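Side-chain contacts in B-agarase (Saccharophagus degradans, PDB 4BQ2), which hydrolyses agarose as a family 50 exo-beta-agarase, probably releasing short sugar units from the chain ends: residues 103-107 and 108-112; 136-139 and 140-144; 212-215 and 216-220; 662-666 and 667-671; 698-701 and 702-706. All coordinates share one frame; numbering follows the deposited sequence.

The five contacts are all local, each within one continuous run of chain. Interactions 1 and 2 belong to the carbohydrate-binding-module-like domain. Interaction 4 sits in the loop after strand 648-652; interaction 5 starts at the end of strand 693-699 and runs into the next loop. Interactions 2, 4 and 5 are buried, interaction 1 is partly so, and interaction 3 lies on the surface. Interaction 4 touches 1, 2 and 5, with Tyr663 packed against Leu138 and Leu706. CH-pi contacts occur in 1, 3 and 4. Charged side chains bond across interaction 3. Interaction 2 pairs a serine hydroxyl with an amide, 4 a histidine with a carbonyl, and 5 an amide with a carbonyl beside Met-aromatic packing.

Interaction 1 (103-107 and 108-112); sequences DIPVG and KMQSY
Ile104 and Tyr112 make the apolar part of the contact. Ile104 CD1 sits over one face of the Tyr112 ring as a CH-pi contact, 3.9 Å from the centroid and 18° off the ring normal. It is displaced toward the rim, beside CZ and CE2. Tyr112 CG stands beside its backbone N (chi1 -69°), which turns the ring back toward Ile104. Pro105 adds packing: its CD lies 3.3 Å from Tyr112 OH. Its CG lies 4.2 Å from Gln110 NE2, the side chains crossing at about a right angle.

No direct hydrogen bond joins the two segments. A water donates to Pro105 O at 3.0 Å and to Lys108 O at 2.6 Å, bridging the carbonyls. Gly107 takes backbone angles suited to glycine as the chain reverses. The polar ends look to Arg150, which forms a salt bridge with Asp103 and a hydrogen bond with Tyr112 OH. In the carbohydrate-binding-module-like domain, strand 150-155 pairs antiparallel with 97-104 and parallel with 110-115, so this connection is no beta-hairpin.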
loop_
_atom_site.group_PDB
_atom_site.type_symbol
_atom_site.label_atom_id
_atom_site.label_comp_id
_atom_site.label_asym_id
_atom_site.label_seq_id
_atom_site.Cartn_x
_atom_site.Cartn_y
_atom_site.Cartn_z
ATOM N N ASP A 103 -13.822 -2.694 -9.278
ATOM C CA ASP A 103 -14.782 -3.657 -8.734
ATOM C C ASP A 103 -15.896 -3.873 -9.745
ATOM O O ASP A 103 -16.306 -2.917 -10.407
ATOM C CB ASP A 103 -15.455 -3.086 -7.471
ATOM C CG ASP A 103 -16.194 -1.792 -7.740
ATOM O OD1 ASP A 103 -15.509 -0.766 -7.989
ATOM O OD2 ASP A 103 -17.464 -1.813 -7.711
ATOM N N ILE A 104 -16.359 -5.120 -9.852
ATOM C CA ILE A 104 -17.505 -5.490 -10.674
ATOM C C ILE A 104 -18.589 -6.005 -9.745
ATOM O O ILE A 104 -18.502 -7.133 -9.221
ATOM C CB ILE A 104 -17.178 -6.570 -11.730
ATOM C CG1 ILE A 104 -15.853 -6.270 -12.462
ATOM C CG2 ILE A 104 -18.378 -6.745 -12.649
ATOM C CD1 ILE A 104 -15.792 -4.948 -13.260
ATOM N N PRO A 105 -19.611 -5.168 -9.494
ATOM C CA PRO A 105 -20.694 -5.575 -8.600
ATOM C C PRO A 105 -21.601 -6.625 -9.222
ATOM O O PRO A 105 -21.648 -6.750 -10.444
ATOM C CB PRO A 105 -21.496 -4.262 -8.366
ATOM C CG PRO A 105 -20.550 -3.166 -8.733
ATOM C CD PRO A 105 -19.693 -3.737 -9.845
ATOM N N VAL A 106 -22.273 -7.389 -8.367
ATOM C CA VAL A 106 -23.395 -8.255 -8.764
ATOM C C VAL A 106 -24.595 -7.334 -8.990
ATOM O O VAL A 106 -24.705 -6.305 -8.330
ATOM C CB VAL A 106 -23.720 -9.268 -7.650
ATOM C CG1 VAL A 106 -24.869 -10.171 -8.045
ATOM C CG2 VAL A 106 -22.517 -10.135 -7.343
ATOM N N GLY A 107 -25.472 -7.657 -9.926
ATOM C CA GLY A 107 -26.645 -6.811 -10.140
ATOM C C GLY A 107 -26.773 -6.419 -11.586
ATOM O O GLY A 107 -26.768 -7.282 -12.445
ATOM N N LYS A 108 -26.888 -5.125 -11.875
ATOM C CA LYS A 108 -27.102 -4.715 -13.252
ATOM C C LYS A 108 -25.782 -4.584 -13.987
ATOM O O LYS A 108 -24.804 -4.109 -13.439
ATOM C CB LYS A 108 -27.908 -3.417 -13.337
ATOM C CG LYS A 108 -29.420 -3.617 -13.307
ATOM C CD LYS A 108 -29.900 -4.163 -11.969
ATOM C CE LYS A 108 -31.391 -3.907 -11.763
ATOM N NZ LYS A 108 -31.695 -2.452 -11.946
ATOM N N MET A 109 -25.760 -5.025 -15.231
ATOM C CA MET A 109 -24.552 -4.893 -16.029
ATOM C C MET A 109 -24.218 -3.418 -16.193
ATOM O O MET A 109 -25.126 -2.601 -16.291
ATOM C CB MET A 109 -24.787 -5.525 -17.382
ATOM C CG MET A 109 -23.651 -5.239 -18.340
ATOM S SD MET A 109 -23.402 -6.660 -19.364
ATOM C CE MET A 109 -22.765 -7.791 -18.165
ATOM N N GLN A 110 -22.927 -3.078 -16.227
ATOM C CA GLN A 110 -22.478 -1.720 -16.527
ATOM C C GLN A 110 -21.378 -1.739 -17.590
ATOM O O GLN A 110 -20.790 -2.805 -17.852
ATOM C CB GLN A 110 -21.969 -1.030 -15.258
ATOM C CG GLN A 110 -22.995 -1.017 -14.127
ATOM C CD GLN A 110 -22.541 -0.215 -12.928
ATOM O OE1 GLN A 110 -22.431 1.011 -12.992
ATOM N NE2 GLN A 110 -22.258 -0.906 -11.819
ATOM N N SER A 111 -21.089 -0.582 -18.189
ATOM C CA SER A 111 -19.989 -0.470 -19.159
ATOM C C SER A 111 -18.783 0.105 -18.470
ATOM O O SER A 111 -18.912 1.059 -17.655
ATOM C CB SER A 111 -20.334 0.488 -20.327
ATOM O OG SER A 111 -21.135 -0.134 -21.308
ATOM N N TYR A 112 -17.616 -0.441 -18.818
ATOM C CA TYR A 112 -16.365 -0.077 -18.181
ATOM C C TYR A 112 -15.360 0.350 -19.241
ATOM O O TYR A 112 -15.257 -0.296 -20.284
ATOM C CB TYR A 112 -15.817 -1.288 -17.392
ATOM C CG TYR A 112 -16.643 -1.625 -16.179
ATOM C CD1 TYR A 112 -17.753 -2.478 -16.267
ATOM C CD2 TYR A 112 -16.320 -1.077 -14.943
ATOM C CE1 TYR A 112 -18.527 -2.780 -15.169
ATOM C CE2 TYR A 112 -17.063 -1.365 -13.837
ATOM C CZ TYR A 112 -18.189 -2.199 -13.944
ATOM O OH TYR A 112 -18.903 -2.483 -12.784
HETATM O O HOH W 1 -22.969 -4.339 -11.604
#

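Interaction 2 (136-139 and 140-144); sequences SGLR and SNPPT
The chain bends between Ser136 and Asn141 without forming a helix or strand. Gly137 has a positive phi of 84°, and the bend brings Ser136 and Asn141 side by side. Ser136 OG accepts from Leu138 N at 3.1 Å, which makes an ST turn. The same OG donates to Asn141 OD1 at 2.6 Å, in the carbonyl plane and on a lone pair. Standing between its backbone N and carbonyl carbon (chi1 60°), this one hydroxyl reaches both partners. This loop runs between strands 110-115 and 150-155 of the carbohydrate-binding-module-like domain.

The other end of the amide is held as well. A water accepts from Asn141 ND2 at 2.7 Å and from Ser136 N at 3.1 Å, and Asp120 also bonds ND2. Leu138 CB lies 3.5 Å from Asn141 OD1, and Leu138 CD2 meets Pro142 CD at 3.8 Å with the two side chains at about a right angle. Ser140 OG is hydrogen-bonded to the backbone N of Trp154.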
loop_
_atom_site.group_PDB
_atom_site.type_symbol
_atom_site.label_atom_id
_atom_site.label_comp_id
_atom_site.label_asym_id
_atom_site.label_seq_id
_atom_site.Cartn_x
_atom_site.Cartn_y
_atom_site.Cartn_z
ATOM N N SER A 136 -1.796 15.305 -12.723
ATOM C CA SER A 136 -2.485 16.029 -11.652
ATOM C C SER A 136 -1.910 15.797 -10.249
ATOM O O SER A 136 -2.174 16.583 -9.323
ATOM C CB SER A 136 -3.915 15.538 -11.621
ATOM O OG SER A 136 -3.913 14.132 -11.365
ATOM N N GLY A 137 -1.171 14.697 -10.076
ATOM C CA GLY A 137 -0.710 14.300 -8.745
ATOM C C GLY A 137 -1.745 13.505 -7.971
ATOM O O GLY A 137 -1.643 13.378 -6.738
ATOM N N LEU A 138 -2.720 12.967 -8.700
ATOM C CA LEU A 138 -3.688 12.007 -8.187
ATOM C C LEU A 138 -3.326 10.628 -8.748
ATOM O O LEU A 138 -2.950 10.536 -9.923
ATOM C CB LEU A 138 -5.079 12.392 -8.671
ATOM C CG LEU A 138 -5.820 13.438 -7.814
ATOM C CD1 LEU A 138 -5.132 14.788 -7.858
ATOM C CD2 LEU A 138 -7.254 13.523 -8.296
ATOM N N ARG A 139 -3.415 9.569 -7.922
ATOM C CA ARG A 139 -3.099 8.216 -8.392
ATOM C C ARG A 139 -4.072 7.811 -9.486
ATOM O O ARG A 139 -3.709 7.124 -10.418
ATOM C CB ARG A 139 -3.144 7.173 -7.244
ATOM C CG ARG A 139 -2.621 5.791 -7.673
ATOM C CD ARG A 139 -1.198 5.900 -8.237
ATOM N NE ARG A 139 -0.307 6.631 -7.318
ATOM C CZ ARG A 139 0.484 6.075 -6.407
ATOM N NH1 ARG A 139 0.559 4.743 -6.288
ATOM N NH2 ARG A 139 1.235 6.853 -5.631
ATOM N N SER A 140 -5.320 8.246 -9.350
ATOM C CA SER A 140 -6.285 8.147 -10.420
ATOM C C SER A 140 -7.130 9.404 -10.377
ATOM O O SER A 140 -7.389 9.992 -9.296
ATOM C CB SER A 140 -7.163 6.902 -10.276
ATOM O OG SER A 140 -7.612 6.466 -11.549
ATOM N N ASN A 141 -7.555 9.809 -11.566
ATOM C CA ASN A 141 -8.237 11.062 -11.762
ATOM C C ASN A 141 -9.721 10.916 -11.752
ATOM O O ASN A 141 -10.257 9.832 -12.026
ATOM C CB ASN A 141 -7.814 11.673 -13.129
ATOM C CG ASN A 141 -6.570 12.531 -13.025
ATOM O OD1 ASN A 141 -6.130 12.875 -11.924
ATOM N ND2 ASN A 141 -5.979 12.877 -14.170
ATOM N N PRO A 142 -10.421 12.044 -11.520
ATOM C CA PRO A 142 -11.838 12.024 -11.848
ATOM C C PRO A 142 -11.952 11.783 -13.349
ATOM O O PRO A 142 -10.991 12.035 -14.071
ATOM C CB PRO A 142 -12.327 13.440 -11.469
ATOM C CG PRO A 142 -11.104 14.268 -11.313
ATOM C CD PRO A 142 -9.950 13.350 -11.021
ATOM N N PRO A 143 -13.101 11.297 -13.825
ATOM C CA PRO A 143 -13.180 11.053 -15.277
ATOM C C PRO A 143 -13.040 12.346 -16.091
ATOM O O PRO A 143 -13.359 13.422 -15.588
ATOM C CB PRO A 143 -14.575 10.437 -15.454
ATOM C CG PRO A 143 -15.317 10.752 -14.210
ATOM C CD PRO A 143 -14.292 10.807 -13.119
ATOM N N THR A 144 -12.558 12.250 -17.327
ATOM C CA THR A 144 -12.369 13.437 -18.166
ATOM C C THR A 144 -13.590 13.791 -19.013
ATOM O O THR A 144 -13.534 14.715 -19.830
ATOM C CB THR A 144 -11.150 13.290 -19.083
ATOM O OG1 THR A 144 -11.243 12.045 -19.776
ATOM C CG2 THR A 144 -9.867 13.329 -18.265
HETATM O O HOH W 2 -3.852 14.446 -14.901
#

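Interaction 3 (212-215 and 216-220); sequences KVDY and KGKIH
Lys218 lies across the Tyr215 ring and runs on to Val213. Its CB stands over one face of the ring, a CH-pi contact 3.7 Å from the centroid and offset toward the rim. CG follows, 3.9 Å from Tyr215 CZ. The chain is extended beyond this point, with CG anti to the backbone N (chi1 -174°). CD passes 3.4 Å from Val213 O, and CE runs alongside it too. NZ then donates to Val213 O at 2.9 Å, from 47° above the carbonyl plane, and also bonds Asn210 O.

The backbone brings the pair together. Lys218 N bonds Tyr215 O at 3.1 Å and closes a type II beta turn, with Gly217 third, in the loop between strand 180-191 and helix 222-235. Next to it, His220 NE2 makes a weak hydrogen bond to Asp214 OD1 at 3.0 Å. Asp214 OD1 is 5.3 Å from Lys218 NZ, too far for a salt bridge. The lysine charge is thus probably balanced largely by backbone oxygens, and Asp214 may add a favourable field.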
loop_
_atom_site.group_PDB
_atom_site.type_symbol
_atom_site.label_atom_id
_atom_site.label_comp_id
_atom_site.label_asym_id
_atom_site.label_seq_id
_atom_site.Cartn_x
_atom_site.Cartn_y
_atom_site.Cartn_z
ATOM N N LYS A 212 -18.196 17.843 -6.245
ATOM C CA LYS A 212 -19.088 17.630 -7.402
ATOM C C LYS A 212 -20.080 16.481 -7.269
ATOM O O LYS A 212 -20.928 16.288 -8.128
ATOM C CB LYS A 212 -18.245 17.421 -8.656
ATOM C CG LYS A 212 -17.462 18.663 -9.062
ATOM C CD LYS A 212 -16.711 18.462 -10.371
ATOM C CE LYS A 212 -15.803 19.638 -10.644
ATOM N NZ LYS A 212 -14.880 19.502 -11.816
ATOM N N VAL A 213 -19.989 15.713 -6.193
ATOM C CA VAL A 213 -20.792 14.506 -6.056
ATOM C C VAL A 213 -21.495 14.486 -4.702
ATOM O O VAL A 213 -20.862 14.735 -3.687
ATOM C CB VAL A 213 -19.879 13.253 -6.174
ATOM C CG1 VAL A 213 -20.699 11.985 -6.150
ATOM C CG2 VAL A 213 -19.046 13.291 -7.460
ATOM N N ASP A 214 -22.789 14.189 -4.668
ATOM C CA ASP A 214 -23.437 13.950 -3.377
ATOM C C ASP A 214 -23.458 12.437 -3.156
ATOM O O ASP A 214 -23.568 11.666 -4.103
ATOM C CB ASP A 214 -24.843 14.578 -3.311
ATOM C CG ASP A 214 -25.495 14.473 -1.916
ATOM O OD1 ASP A 214 -24.808 14.486 -0.857
ATOM O OD2 ASP A 214 -26.738 14.371 -1.871
ATOM N N TYR A 215 -23.293 12.017 -1.911
ATOM C CA TYR A 215 -23.299 10.604 -1.550
ATOM C C TYR A 215 -23.842 10.505 -0.155
ATOM O O TYR A 215 -23.840 11.500 0.571
ATOM C CB TYR A 215 -21.883 10.010 -1.609
ATOM C CG TYR A 215 -20.789 10.804 -0.917
ATOM C CD1 TYR A 215 -20.554 10.676 0.453
ATOM C CD2 TYR A 215 -19.962 11.639 -1.637
ATOM C CE1 TYR A 215 -19.540 11.389 1.082
ATOM C CE2 TYR A 215 -18.960 12.371 -1.021
ATOM C CZ TYR A 215 -18.742 12.227 0.340
ATOM O OH TYR A 215 -17.707 12.928 0.928
ATOM N N LYS A 216 -24.324 9.326 0.223
ATOM C CA LYS A 216 -24.751 9.072 1.595
ATOM C C LYS A 216 -23.632 9.439 2.579
ATOM O O LYS A 216 -22.465 9.114 2.359
ATOM C CB LYS A 216 -25.158 7.615 1.757
ATOM C CG LYS A 216 -25.692 7.292 3.139
ATOM C CD LYS A 216 -26.277 5.889 3.193
ATOM C CE LYS A 216 -27.102 5.715 4.454
ATOM N NZ LYS A 216 -27.634 4.332 4.575
ATOM N N GLY A 217 -23.988 10.153 3.640
ATOM C CA GLY A 217 -23.031 10.542 4.668
ATOM C C GLY A 217 -22.276 11.832 4.403
ATOM O O GLY A 217 -21.647 12.365 5.312
ATOM N N LYS A 218 -22.367 12.378 3.192
ATOM C CA LYS A 218 -21.664 13.629 2.898
ATOM C C LYS A 218 -22.118 14.743 3.855
ATOM O O LYS A 218 -23.312 14.835 4.166
ATOM C CB LYS A 218 -21.870 14.059 1.453
ATOM C CG LYS A 218 -21.039 15.268 1.061
ATOM C CD LYS A 218 -21.103 15.572 -0.420
ATOM C CE LYS A 218 -20.350 16.840 -0.723
ATOM N NZ LYS A 218 -20.454 17.219 -2.161
ATOM N N ILE A 219 -21.168 15.554 4.331
ATOM C CA ILE A 219 -21.477 16.644 5.268
ATOM C C ILE A 219 -21.777 17.908 4.436
ATOM O O ILE A 219 -20.980 18.297 3.605
ATOM C CB ILE A 219 -20.325 16.863 6.292
ATOM C CG1 ILE A 219 -20.172 15.645 7.224
ATOM C CG2 ILE A 219 -20.441 18.192 7.055
ATOM C CD1 ILE A 219 -21.331 15.363 8.167
ATOM N N HIS A 220 -22.934 18.528 4.670
ATOM C CA HIS A 220 -23.326 19.746 3.924
ATOM C C HIS A 220 -23.281 21.035 4.757
ATOM O O HIS A 220 -23.405 22.137 4.215
ATOM C CB HIS A 220 -24.702 19.555 3.292
ATOM C CG HIS A 220 -24.778 18.408 2.329
ATOM N ND1 HIS A 220 -24.239 18.465 1.059
ATOM C CD2 HIS A 220 -25.362 17.191 2.436
ATOM C CE1 HIS A 220 -24.474 17.324 0.433
ATOM N NE2 HIS A 220 -25.164 16.539 1.241
HETATM O O HOH W 3 -25.974 13.586 1.947
#

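Interaction 4 (662-666 and 667-671); sequences SYHPG and LIHAA
His669 CG is anti to its carbonyl carbon (chi1 -57°), and this sets the imidazole back against Pro665 and Gly666. Its second torsion (chi2 174°) turns the ring so that one face meets Pro665 and the NE2 edge meets Gly666 O. Pro665 CG lies over the centre of the ring, 3.4 Å from the centroid, as a CH-pi contact. The closest ring atom is CD2, 3.3 Å from Pro665 CG. At the ring edge His669 NE2 donates to Gly666 O at 2.7 Å. The carbonyl oxygen is in the ring plane, but the bond is bent, with an N-H...O angle of 131°. One face and one edge of the imidazole are thus fixed by two successive residues.

The loop leads from strand 648-652 to helix 673-688, in the catalytic part, which is expected to be a (beta/alpha)8 barrel as in other clan A glycoside hydrolases. It also abuts the carbohydrate-binding-module-like domain, since His669 packs on Ser101, Asp103 and Met155.

Residues 662-666 are braced from within. His664 ND1 accepts from Gly666 N at 3.0 Å, a fairly straight bond with the donor tilted from the ring plane. Ser662 OG donates to His664 O at 2.7 Å, from above the carbonyl plane. Gly666 has a positive phi, at backbone angles that call for glycine. Gln85 bonds both His669 N and Leu667 O, and Ala670 packs on Met679 of helix 673-688.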
loop_
_atom_site.group_PDB
_atom_site.type_symbol
_atom_site.label_atom_id
_atom_site.label_comp_id
_atom_site.label_asym_id
_atom_site.label_seq_id
_atom_site.Cartn_x
_atom_site.Cartn_y
_atom_site.Cartn_z
ATOM N N SER A 662 -14.659 9.034 -3.428
ATOM C CA SER A 662 -13.264 8.864 -3.836
ATOM C C SER A 662 -13.092 8.602 -5.323
ATOM O O SER A 662 -13.874 7.914 -5.926
ATOM C CB SER A 662 -12.595 7.715 -3.051
ATOM O OG SER A 662 -11.201 7.723 -3.296
ATOM N N TYR A 663 -12.001 9.087 -5.891
ATOM C CA TYR A 663 -11.663 8.749 -7.274
ATOM C C TYR A 663 -10.944 7.414 -7.411
ATOM O O TYR A 663 -10.706 6.964 -8.522
ATOM C CB TYR A 663 -10.741 9.811 -7.847
ATOM C CG TYR A 663 -11.280 11.221 -7.718
ATOM C CD1 TYR A 663 -12.606 11.503 -8.024
ATOM C CD2 TYR A 663 -10.450 12.270 -7.318
ATOM C CE1 TYR A 663 -13.110 12.791 -7.941
ATOM C CE2 TYR A 663 -10.949 13.560 -7.213
ATOM C CZ TYR A 663 -12.276 13.816 -7.525
ATOM O OH TYR A 663 -12.779 15.113 -7.414
ATOM N N HIS A 664 -10.565 6.813 -6.290
ATOM C CA HIS A 664 -9.729 5.617 -6.316
ATOM C C HIS A 664 -10.038 4.842 -5.056
ATOM O O HIS A 664 -9.986 5.401 -3.950
ATOM C CB HIS A 664 -8.251 6.023 -6.317
ATOM C CG HIS A 664 -7.319 4.945 -6.782
ATOM N ND1 HIS A 664 -7.394 3.638 -6.336
ATOM C CD2 HIS A 664 -6.265 4.995 -7.628
ATOM C CE1 HIS A 664 -6.455 2.923 -6.931
ATOM N NE2 HIS A 664 -5.755 3.724 -7.713
ATOM N N PRO A 665 -10.421 3.575 -5.220
ATOM C CA PRO A 665 -10.756 2.755 -4.068
ATOM C C PRO A 665 -9.538 2.375 -3.230
ATOM O O PRO A 665 -9.678 2.211 -2.018
ATOM C CB PRO A 665 -11.419 1.529 -4.669
ATOM C CG PRO A 665 -11.157 1.563 -6.126
ATOM C CD PRO A 665 -10.571 2.869 -6.509
ATOM N N GLY A 666 -8.357 2.345 -3.841
ATOM C CA GLY A 666 -7.160 1.789 -3.208
ATOM C C GLY A 666 -6.667 0.535 -3.942
ATOM O O GLY A 666 -7.014 0.315 -5.093
ATOM N N LEU A 667 -5.886 -0.313 -3.273
ATOM C CA LEU A 667 -5.325 -1.521 -3.920
ATOM C C LEU A 667 -6.305 -2.685 -4.176
ATOM O O LEU A 667 -6.192 -3.441 -5.146
ATOM C CB LEU A 667 -4.067 -2.001 -3.143
ATOM C CG LEU A 667 -2.926 -0.974 -3.279
ATOM C CD1 LEU A 667 -1.777 -1.216 -2.311
ATOM C CD2 LEU A 667 -2.402 -0.910 -4.727
ATOM N N ILE A 668 -7.271 -2.838 -3.292
ATOM C CA ILE A 668 -8.226 -3.917 -3.383
ATOM C C ILE A 668 -9.597 -3.262 -3.333
ATOM O O ILE A 668 -9.801 -2.315 -2.569
ATOM C CB ILE A 668 -8.053 -4.955 -2.242
ATOM C CG1 ILE A 668 -6.699 -5.700 -2.378
ATOM C CG2 ILE A 668 -9.268 -5.899 -2.205
ATOM C CD1 ILE A 668 -6.561 -6.647 -3.599
ATOM N N HIS A 669 -10.504 -3.720 -4.192
ATOM C CA HIS A 669 -11.730 -2.956 -4.521
ATOM C C HIS A 669 -13.004 -3.720 -4.137
ATOM O O HIS A 669 -13.120 -4.929 -4.399
ATOM C CB HIS A 669 -11.787 -2.640 -6.042
ATOM C CG HIS A 669 -10.599 -1.881 -6.575
ATOM N ND1 HIS A 669 -10.434 -1.619 -7.918
ATOM C CD2 HIS A 669 -9.519 -1.344 -5.953
ATOM C CE1 HIS A 669 -9.311 -0.938 -8.102
ATOM N NE2 HIS A 669 -8.734 -0.764 -6.923
ATOM N N ALA A 670 -13.960 -2.993 -3.563
ATOM C CA ALA A 670 -15.275 -3.499 -3.221
ATOM C C ALA A 670 -16.319 -2.707 -3.994
ATOM O O ALA A 670 -16.022 -1.617 -4.520
ATOM C CB ALA A 670 -15.527 -3.355 -1.720
ATOM N N ALA A 671 -17.535 -3.236 -4.019
ATOM C CA ALA A 671 -18.641 -2.686 -4.829
ATOM C C ALA A 671 -19.324 -1.531 -4.134
ATOM O O ALA A 671 -20.036 -0.763 -4.781
ATOM C CB ALA A 671 -19.659 -3.771 -5.121
#

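Interaction 5 (698-701 and 702-706); sequences WFQY and MDSPL
Residues 698-701 lead up to Met702, which Gln700 and Tyr701 touch. Trp698 comes first. Its NE1 makes a weak hydrogen bond to Gln700 O at 3.0 Å, and a second weak one to Val718 O. Phe699 follows, and the peptide bond between Phe699 and Gln700 is cis. A non-proline cis peptide here is consistent with the C-terminal end of the last barrel strand in clan A glycoside hydrolases. Gln700 CB lies over one face of the Phe699 ring, 3.8 Å above its plane.

Gln700 carries the polar part. Its CG stands between the backbone N and the carbonyl carbon (chi1 55°), and the chain is extended from there. This carries NE2 to within 2.9 Å of Met702 O. The hydrogen bond is weak, with an angle of 127°. NE2 also comes within 3.5 Å of Ser704 OG.

Tyr701 carries the apolar part. Its CD2 touches Met702 SD at 3.8 Å. The sulfur is 4.7 Å from the ring centroid and approaches obliquely, a Met-aromatic contact. The bent chain of Met702 keeps SD close to the ring.

Strand 693-699, which ends here, lies between strands 280-287 and 648-652. Trp698 packs edge-to-face with Phe653 and Phe720. Beyond the strand, Tyr701 touches Leu286 of strand 280-287, and its OH bonds Thr403 and Arg406 of helix 394-410.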
loop_
_atom_site.group_PDB
_atom_site.type_symbol
_atom_site.label_atom_id
_atom_site.label_comp_id
_atom_site.label_asym_id
_atom_site.label_seq_id
_atom_site.Cartn_x
_atom_site.Cartn_y
_atom_site.Cartn_z
ATOM N N TRP A 698 -4.733 -3.023 9.500
ATOM C CA TRP A 698 -5.346 -2.361 8.338
ATOM C C TRP A 698 -4.706 -1.024 8.075
ATOM O O TRP A 698 -4.460 -0.222 9.022
ATOM C CB TRP A 698 -6.835 -2.178 8.691
ATOM C CG TRP A 698 -7.597 -1.198 7.845
ATOM C CD1 TRP A 698 -7.521 0.179 7.879
ATOM C CD2 TRP A 698 -8.535 -1.529 6.846
ATOM N NE1 TRP A 698 -8.393 0.728 6.949
ATOM C CE2 TRP A 698 -9.019 -0.305 6.294
ATOM C CE3 TRP A 698 -9.026 -2.748 6.347
ATOM C CZ2 TRP A 698 -9.983 -0.280 5.287
ATOM C CZ3 TRP A 698 -9.962 -2.717 5.340
ATOM C CH2 TRP A 698 -10.458 -1.493 4.843
ATOM N N PHE A 699 -4.413 -0.767 6.800
ATOM C CA PHE A 699 -3.858 0.511 6.379
ATOM C C PHE A 699 -4.981 1.277 5.671
ATOM O O PHE A 699 -5.377 0.873 4.569
ATOM C CB PHE A 699 -2.695 0.263 5.396
ATOM C CG PHE A 699 -1.904 1.506 5.045
ATOM C CD1 PHE A 699 -2.392 2.414 4.099
ATOM C CD2 PHE A 699 -0.666 1.766 5.650
ATOM C CE1 PHE A 699 -1.653 3.551 3.762
ATOM C CE2 PHE A 699 0.078 2.919 5.333
ATOM C CZ PHE A 699 -0.428 3.825 4.393
ATOM N N GLN A 700 -5.539 2.347 6.255
ATOM C CA GLN A 700 -5.069 3.063 7.444
ATOM C C GLN A 700 -6.280 3.650 8.198
ATOM O O GLN A 700 -7.411 3.377 7.845
ATOM C CB GLN A 700 -4.132 4.182 6.990
ATOM C CG GLN A 700 -4.831 5.096 5.957
ATOM C CD GLN A 700 -3.950 6.191 5.417
ATOM O OE1 GLN A 700 -2.752 6.256 5.695
ATOM N NE2 GLN A 700 -4.540 7.066 4.634
ATOM N N TYR A 701 -6.044 4.481 9.216
ATOM C CA TYR A 701 -7.128 5.003 10.058
ATOM C C TYR A 701 -8.069 5.919 9.237
ATOM O O TYR A 701 -9.287 5.810 9.336
ATOM C CB TYR A 701 -6.493 5.785 11.224
ATOM C CG TYR A 701 -7.423 6.348 12.284
ATOM C CD1 TYR A 701 -8.684 5.825 12.511
ATOM C CD2 TYR A 701 -6.968 7.381 13.126
ATOM C CE1 TYR A 701 -9.511 6.364 13.499
ATOM C CE2 TYR A 701 -7.756 7.877 14.146
ATOM C CZ TYR A 701 -9.025 7.380 14.325
ATOM O OH TYR A 701 -9.802 7.912 15.364
ATOM N N MET A 702 -7.485 6.839 8.467
ATOM C CA MET A 702 -8.293 7.856 7.748
ATOM C C MET A 702 -8.163 7.641 6.250
ATOM O O MET A 702 -7.139 7.123 5.821
ATOM C CB MET A 702 -7.785 9.256 8.079
ATOM C CG MET A 702 -7.811 9.561 9.574
ATOM S SD MET A 702 -6.195 9.867 10.364
ATOM C CE MET A 702 -5.504 11.274 9.484
ATOM N N ASP A 703 -9.155 8.066 5.462
ATOM C CA ASP A 703 -8.972 8.100 4.010
ATOM C C ASP A 703 -7.792 8.976 3.716
ATOM O O ASP A 703 -7.546 9.973 4.426
ATOM C CB ASP A 703 -10.195 8.729 3.295
ATOM C CG ASP A 703 -11.421 7.847 3.320
ATOM O OD1 ASP A 703 -11.290 6.601 3.417
ATOM O OD2 ASP A 703 -12.536 8.424 3.269
ATOM N N SER A 704 -7.084 8.662 2.638
ATOM C CA SER A 704 -6.135 9.596 2.058
ATOM C C SER A 704 -6.947 10.765 1.462
ATOM O O SER A 704 -8.080 10.553 1.041
ATOM C CB SER A 704 -5.337 8.966 0.907
ATOM O OG SER A 704 -4.872 7.668 1.172
ATOM N N PRO A 705 -6.353 11.975 1.401
ATOM C CA PRO A 705 -6.969 13.136 0.752
ATOM C C PRO A 705 -7.474 12.821 -0.657
ATOM O O PRO A 705 -6.853 12.057 -1.382
ATOM C CB PRO A 705 -5.829 14.136 0.692
ATOM C CG PRO A 705 -4.995 13.813 1.911
ATOM C CD PRO A 705 -5.036 12.315 1.990
ATOM N N LEU A 706 -8.623 13.380 -1.013
ATOM C CA LEU A 706 -9.219 13.193 -2.334
ATOM C C LEU A 706 -8.248 13.520 -3.485
ATOM O O LEU A 706 -8.245 12.861 -4.524
ATOM C CB LEU A 706 -10.461 14.087 -2.441
ATOM C CG LEU A 706 -11.306 13.978 -3.714
ATOM C CD1 LEU A 706 -12.125 12.705 -3.758
ATOM C CD2 LEU A 706 -12.231 15.171 -3.815
#